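Local coordinates for protein kojibiose phosphorylase (Gut metagenome, PDB 6W0P) that belongs to glycoside hydrolase family 65, pairing a beta-sandwich N-terminal domain with a helical catalytic domain, at residues Q209-T217 with Q266-K275. Residues are numbered along the deposited sequence; the frame is centred on the assembly and turned at random.
Sequences QTLTSVMRT and QRDIALTKLK
Gln266 spans two threonines, Thr210 and Thr212, with one residue between them on strand 210-217, so that both face the helix. Gln266 NE2 donates to Thr210 OG1 at 2.8 Å, nearly straight at 168° and in the amide plane, while Thr212 OG1 gives its proton to a lone pair of Gln266 OE1, also at 2.8 Å. The two bonds hold the amide in place, and because NE2 also donates to OE1 of Gln261, which can only accept, its orientation is probably settled too. With CG anti to the backbone N (chi1 -170°), the extended glutamine reaches the strand. Thr212 OG1 also pairs with Thr201 on the adjacent strand 197-204.

Further along, the interface turns apolar. Ala270, small enough to let helix 263-277 come close, sets its CB 3.8 Å from Thr212 CG2, the methyl branch of the threonine whose hydroxyl bonds Gln266, so one beta-branched residue serves both parts. Val214 fills the middle with both branches: CG1 meets Leu271 CD2 at 3.7 Å, whereas CG2 touches Ala270 CB and, also at 3.7 Å, Leu274 CD2. Leu274 lies on the strand backbone too, its CD2 3.6 Å from the carbonyl carbon of Met215.

At the more exposed end, Arg216 lays its methylenes on Leu274, with Arg216 CD 3.6 Å from Leu274 CG. Its guanidinium bonds Ser197 through NH1, and Lys275 CD lies over one face. The lysine's aliphatic chain makes that contact; the positive ends, Arg216 NH2 and Lys275 NZ, come within 4.3 Å and probably repel mildly.

Alternating residues thus seat the helix on one face of the large antiparallel sheet of the family's beta-sandwich N-terminal domain: directional hydrogen bonds at one end, close-fitting aliphatic groups next, and an arginine joining apolar packing to a polar periphery.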
loop_
_atom_site.group_PDB
_atom_site.type_symbol
_atom_site.label_atom_id
_atom_site.label_comp_id
_atom_site.label_asym_id
_atom_site.label_seq_id
_atom_site.Cartn_x
_atom_site.Cartn_y
_atom_site.Cartn_z
ATOM N N GLN A 209 -12.698 28.479 -1.524
ATOM C CA GLN A 209 -12.771 28.991 -2.913
ATOM C C GLN A 209 -14.223 29.315 -3.247
ATOM O O GLN A 209 -15.121 28.533 -2.858
ATOM C CB GLN A 209 -12.178 27.990 -3.893
ATOM C CG GLN A 209 -10.701 27.745 -3.639
ATOM C CD GLN A 209 -10.154 26.799 -4.677
ATOM O OE1 GLN A 209 -10.799 25.802 -5.022
ATOM N NE2 GLN A 209 -8.972 27.127 -5.191
ATOM N N THR A 210 -14.410 30.420 -3.956
ATOM C CA THR A 210 -15.728 30.960 -4.352
ATOM C C THR A 210 -15.765 31.175 -5.866
ATOM O O THR A 210 -14.691 31.389 -6.482
ATOM C CB THR A 210 -16.037 32.269 -3.614
ATOM O OG1 THR A 210 -15.168 33.285 -4.125
ATOM C CG2 THR A 210 -15.899 32.129 -2.113
ATOM N N LEU A 211 -16.977 31.132 -6.411
ATOM C CA LEU A 211 -17.256 31.346 -7.840
ATOM C C LEU A 211 -18.583 32.101 -7.965
ATOM O O LEU A 211 -19.536 31.729 -7.259
ATOM C CB LEU A 211 -17.318 29.958 -8.477
ATOM C CG LEU A 211 -17.746 29.917 -9.936
ATOM C CD1 LEU A 211 -17.134 28.704 -10.625
ATOM C CD2 LEU A 211 -19.262 29.902 -10.065
ATOM N N THR A 212 -18.652 33.090 -8.854
ATOM C CA THR A 212 -19.921 33.740 -9.269
ATOM C C THR A 212 -20.138 33.445 -10.748
ATOM O O THR A 212 -19.231 33.739 -11.551
ATOM C CB THR A 212 -19.938 35.247 -8.984
ATOM O OG1 THR A 212 -19.932 35.400 -7.570
ATOM C CG2 THR A 212 -21.161 35.942 -9.538
ATOM N N SER A 213 -21.273 32.827 -11.063
ATOM C CA SER A 213 -21.723 32.538 -12.440
ATOM C C SER A 213 -22.938 33.402 -12.743
ATOM O O SER A 213 -23.936 33.284 -11.992
ATOM C CB SER A 213 -22.051 31.088 -12.622
ATOM O OG SER A 213 -22.363 30.846 -13.986
ATOM N N VAL A 214 -22.840 34.229 -13.789
ATOM C CA VAL A 214 -23.944 35.134 -14.213
ATOM C C VAL A 214 -24.234 34.930 -15.702
ATOM O O VAL A 214 -23.281 34.786 -16.494
ATOM C CB VAL A 214 -23.611 36.602 -13.896
ATOM C CG1 VAL A 214 -23.571 36.849 -12.390
ATOM C CG2 VAL A 214 -22.313 37.040 -14.552
ATOM N N MET A 215 -25.512 34.926 -16.067
ATOM C CA MET A 215 -25.922 34.888 -17.484
ATOM C C MET A 215 -26.981 35.955 -17.762
ATOM O O MET A 215 -27.601 36.471 -16.829
ATOM C CB MET A 215 -26.459 33.514 -17.874
ATOM C CG MET A 215 -27.716 33.128 -17.170
ATOM S SD MET A 215 -28.347 31.633 -17.936
ATOM C CE MET A 215 -29.612 31.140 -16.765
ATOM N N ARG A 216 -27.108 36.281 -19.037
ATOM C CA ARG A 216 -28.166 37.136 -19.610
ATOM C C ARG A 216 -28.248 36.784 -21.093
ATOM O O ARG A 216 -27.295 36.131 -21.585
ATOM C CB ARG A 216 -27.818 38.613 -19.442
ATOM C CG ARG A 216 -26.706 39.063 -20.369
ATOM C CD ARG A 216 -26.216 40.434 -19.992
ATOM N NE ARG A 216 -27.059 41.491 -20.524
ATOM C CZ ARG A 216 -27.593 42.463 -19.795
ATOM N NH1 ARG A 216 -27.431 42.485 -18.478
ATOM N NH2 ARG A 216 -28.330 43.394 -20.379
ATOM N N THR A 217 -29.297 37.240 -21.777
ATOM C CA THR A 217 -29.661 36.774 -23.143
ATOM C C THR A 217 -30.121 37.996 -23.939
ATOM O O THR A 217 -30.138 39.094 -23.357
ATOM C CB THR A 217 -30.679 35.619 -23.098
ATOM O OG1 THR A 217 -31.991 36.122 -22.835
ATOM C CG2 THR A 217 -30.348 34.571 -22.056
ATOM N N GLN A 266 -17.013 40.563 -6.308
ATOM C CA GLN A 266 -16.980 39.381 -7.219
ATOM C C GLN A 266 -18.200 39.464 -8.128
ATOM O O GLN A 266 -18.038 39.406 -9.371
ATOM C CB GLN A 266 -16.995 38.065 -6.434
ATOM C CG GLN A 266 -16.728 36.827 -7.278
ATOM C CD GLN A 266 -16.547 35.566 -6.461
ATOM O OE1 GLN A 266 -17.431 34.718 -6.401
ATOM N NE2 GLN A 266 -15.385 35.428 -5.836
ATOM N N ARG A 267 -19.361 39.655 -7.502
ATOM C CA ARG A 267 -20.668 39.793 -8.186
ATOM C C ARG A 267 -20.634 41.015 -9.109
ATOM O O ARG A 267 -21.041 40.876 -10.267
ATOM C CB ARG A 267 -21.788 39.873 -7.150
ATOM C CG ARG A 267 -23.160 39.560 -7.727
ATOM C CD ARG A 267 -24.284 40.278 -7.003
ATOM N NE ARG A 267 -24.934 39.461 -5.992
ATOM C CZ ARG A 267 -25.968 39.866 -5.261
ATOM N NH1 ARG A 267 -26.455 41.088 -5.415
ATOM N NH2 ARG A 267 -26.504 39.043 -4.376
ATOM N N ASP A 268 -20.134 42.160 -8.651
ATOM C CA ASP A 268 -20.181 43.397 -9.476
ATOM C C ASP A 268 -19.241 43.256 -10.676
ATOM O O ASP A 268 -19.618 43.687 -11.786
ATOM C CB ASP A 268 -19.840 44.659 -8.685
ATOM C CG ASP A 268 -20.458 45.891 -9.332
ATOM O OD1 ASP A 268 -21.614 46.207 -8.970
ATOM O OD2 ASP A 268 -19.808 46.484 -10.245
ATOM N N ILE A 269 -18.053 42.686 -10.477
ATOM C CA ILE A 269 -17.117 42.403 -11.605
ATOM C C ILE A 269 -17.832 41.474 -12.599
ATOM O O ILE A 269 -17.843 41.787 -13.798
ATOM C CB ILE A 269 -15.786 41.822 -11.102
ATOM C CG1 ILE A 269 -15.054 42.828 -10.207
ATOM C CG2 ILE A 269 -14.927 41.362 -12.275
ATOM C CD1 ILE A 269 -14.008 42.198 -9.295
ATOM N N ALA A 270 -18.481 40.420 -12.114
ATOM C CA ALA A 270 -19.148 39.439 -12.995
ATOM C C ALA A 270 -20.199 40.160 -13.851
ATOM O O ALA A 270 -20.190 39.975 -15.094
ATOM C CB ALA A 270 -19.728 38.309 -12.189
ATOM N N LEU A 271 -21.038 40.995 -13.231
ATOM C CA LEU A 271 -22.151 41.688 -13.933
ATOM C C LEU A 271 -21.619 42.716 -14.928
ATOM O O LEU A 271 -22.239 42.843 -16.004
ATOM C CB LEU A 271 -23.066 42.347 -12.902
ATOM C CG LEU A 271 -23.937 41.381 -12.114
ATOM C CD1 LEU A 271 -24.996 42.143 -11.329
ATOM C CD2 LEU A 271 -24.577 40.359 -13.036
ATOM N N THR A 272 -20.549 43.437 -14.576
ATOM C CA THR A 272 -19.897 44.452 -15.453
ATOM C C THR A 272 -19.374 43.767 -16.724
ATOM O O THR A 272 -19.677 44.259 -17.839
ATOM C CB THR A 272 -18.795 45.219 -14.712
ATOM O OG1 THR A 272 -19.353 45.738 -13.501
ATOM C CG2 THR A 272 -18.219 46.351 -15.532
ATOM N N LYS A 273 -18.649 42.651 -16.593
ATOM C CA LYS A 273 -18.091 41.925 -17.769
ATOM C C LYS A 273 -19.225 41.259 -18.563
ATOM O O LYS A 273 -19.218 41.360 -19.794
ATOM C CB LYS A 273 -17.017 40.932 -17.308
ATOM C CG LYS A 273 -15.626 41.536 -17.138
ATOM C CD LYS A 273 -14.802 40.803 -16.106
ATOM C CE LYS A 273 -13.507 41.501 -15.750
ATOM N NZ LYS A 273 -12.370 40.861 -16.434
ATOM N N LEU A 274 -20.186 40.611 -17.895
ATOM C CA LEU A 274 -21.365 40.020 -18.582
ATOM C C LEU A 274 -22.005 41.080 -19.489
ATOM O O LEU A 274 -22.237 40.785 -20.683
ATOM C CB LEU A 274 -22.374 39.527 -17.543
ATOM C CG LEU A 274 -23.611 38.850 -18.135
ATOM C CD1 LEU A 274 -23.229 37.603 -18.928
ATOM C CD2 LEU A 274 -24.623 38.519 -17.051
ATOM N N LYS A 275 -22.232 42.275 -18.934
ATOM C CA LYS A 275 -22.842 43.450 -19.615
ATOM C C LYS A 275 -21.996 43.832 -20.837
ATOM O O LYS A 275 -22.561 43.876 -21.953
ATOM C CB LYS A 275 -23.012 44.605 -18.610
ATOM C CG LYS A 275 -23.515 45.924 -19.176
ATOM C CD LYS A 275 -24.794 45.789 -19.986
ATOM C CE LYS A 275 -25.376 47.124 -20.409
ATOM N NZ LYS A 275 -26.304 46.963 -21.554
#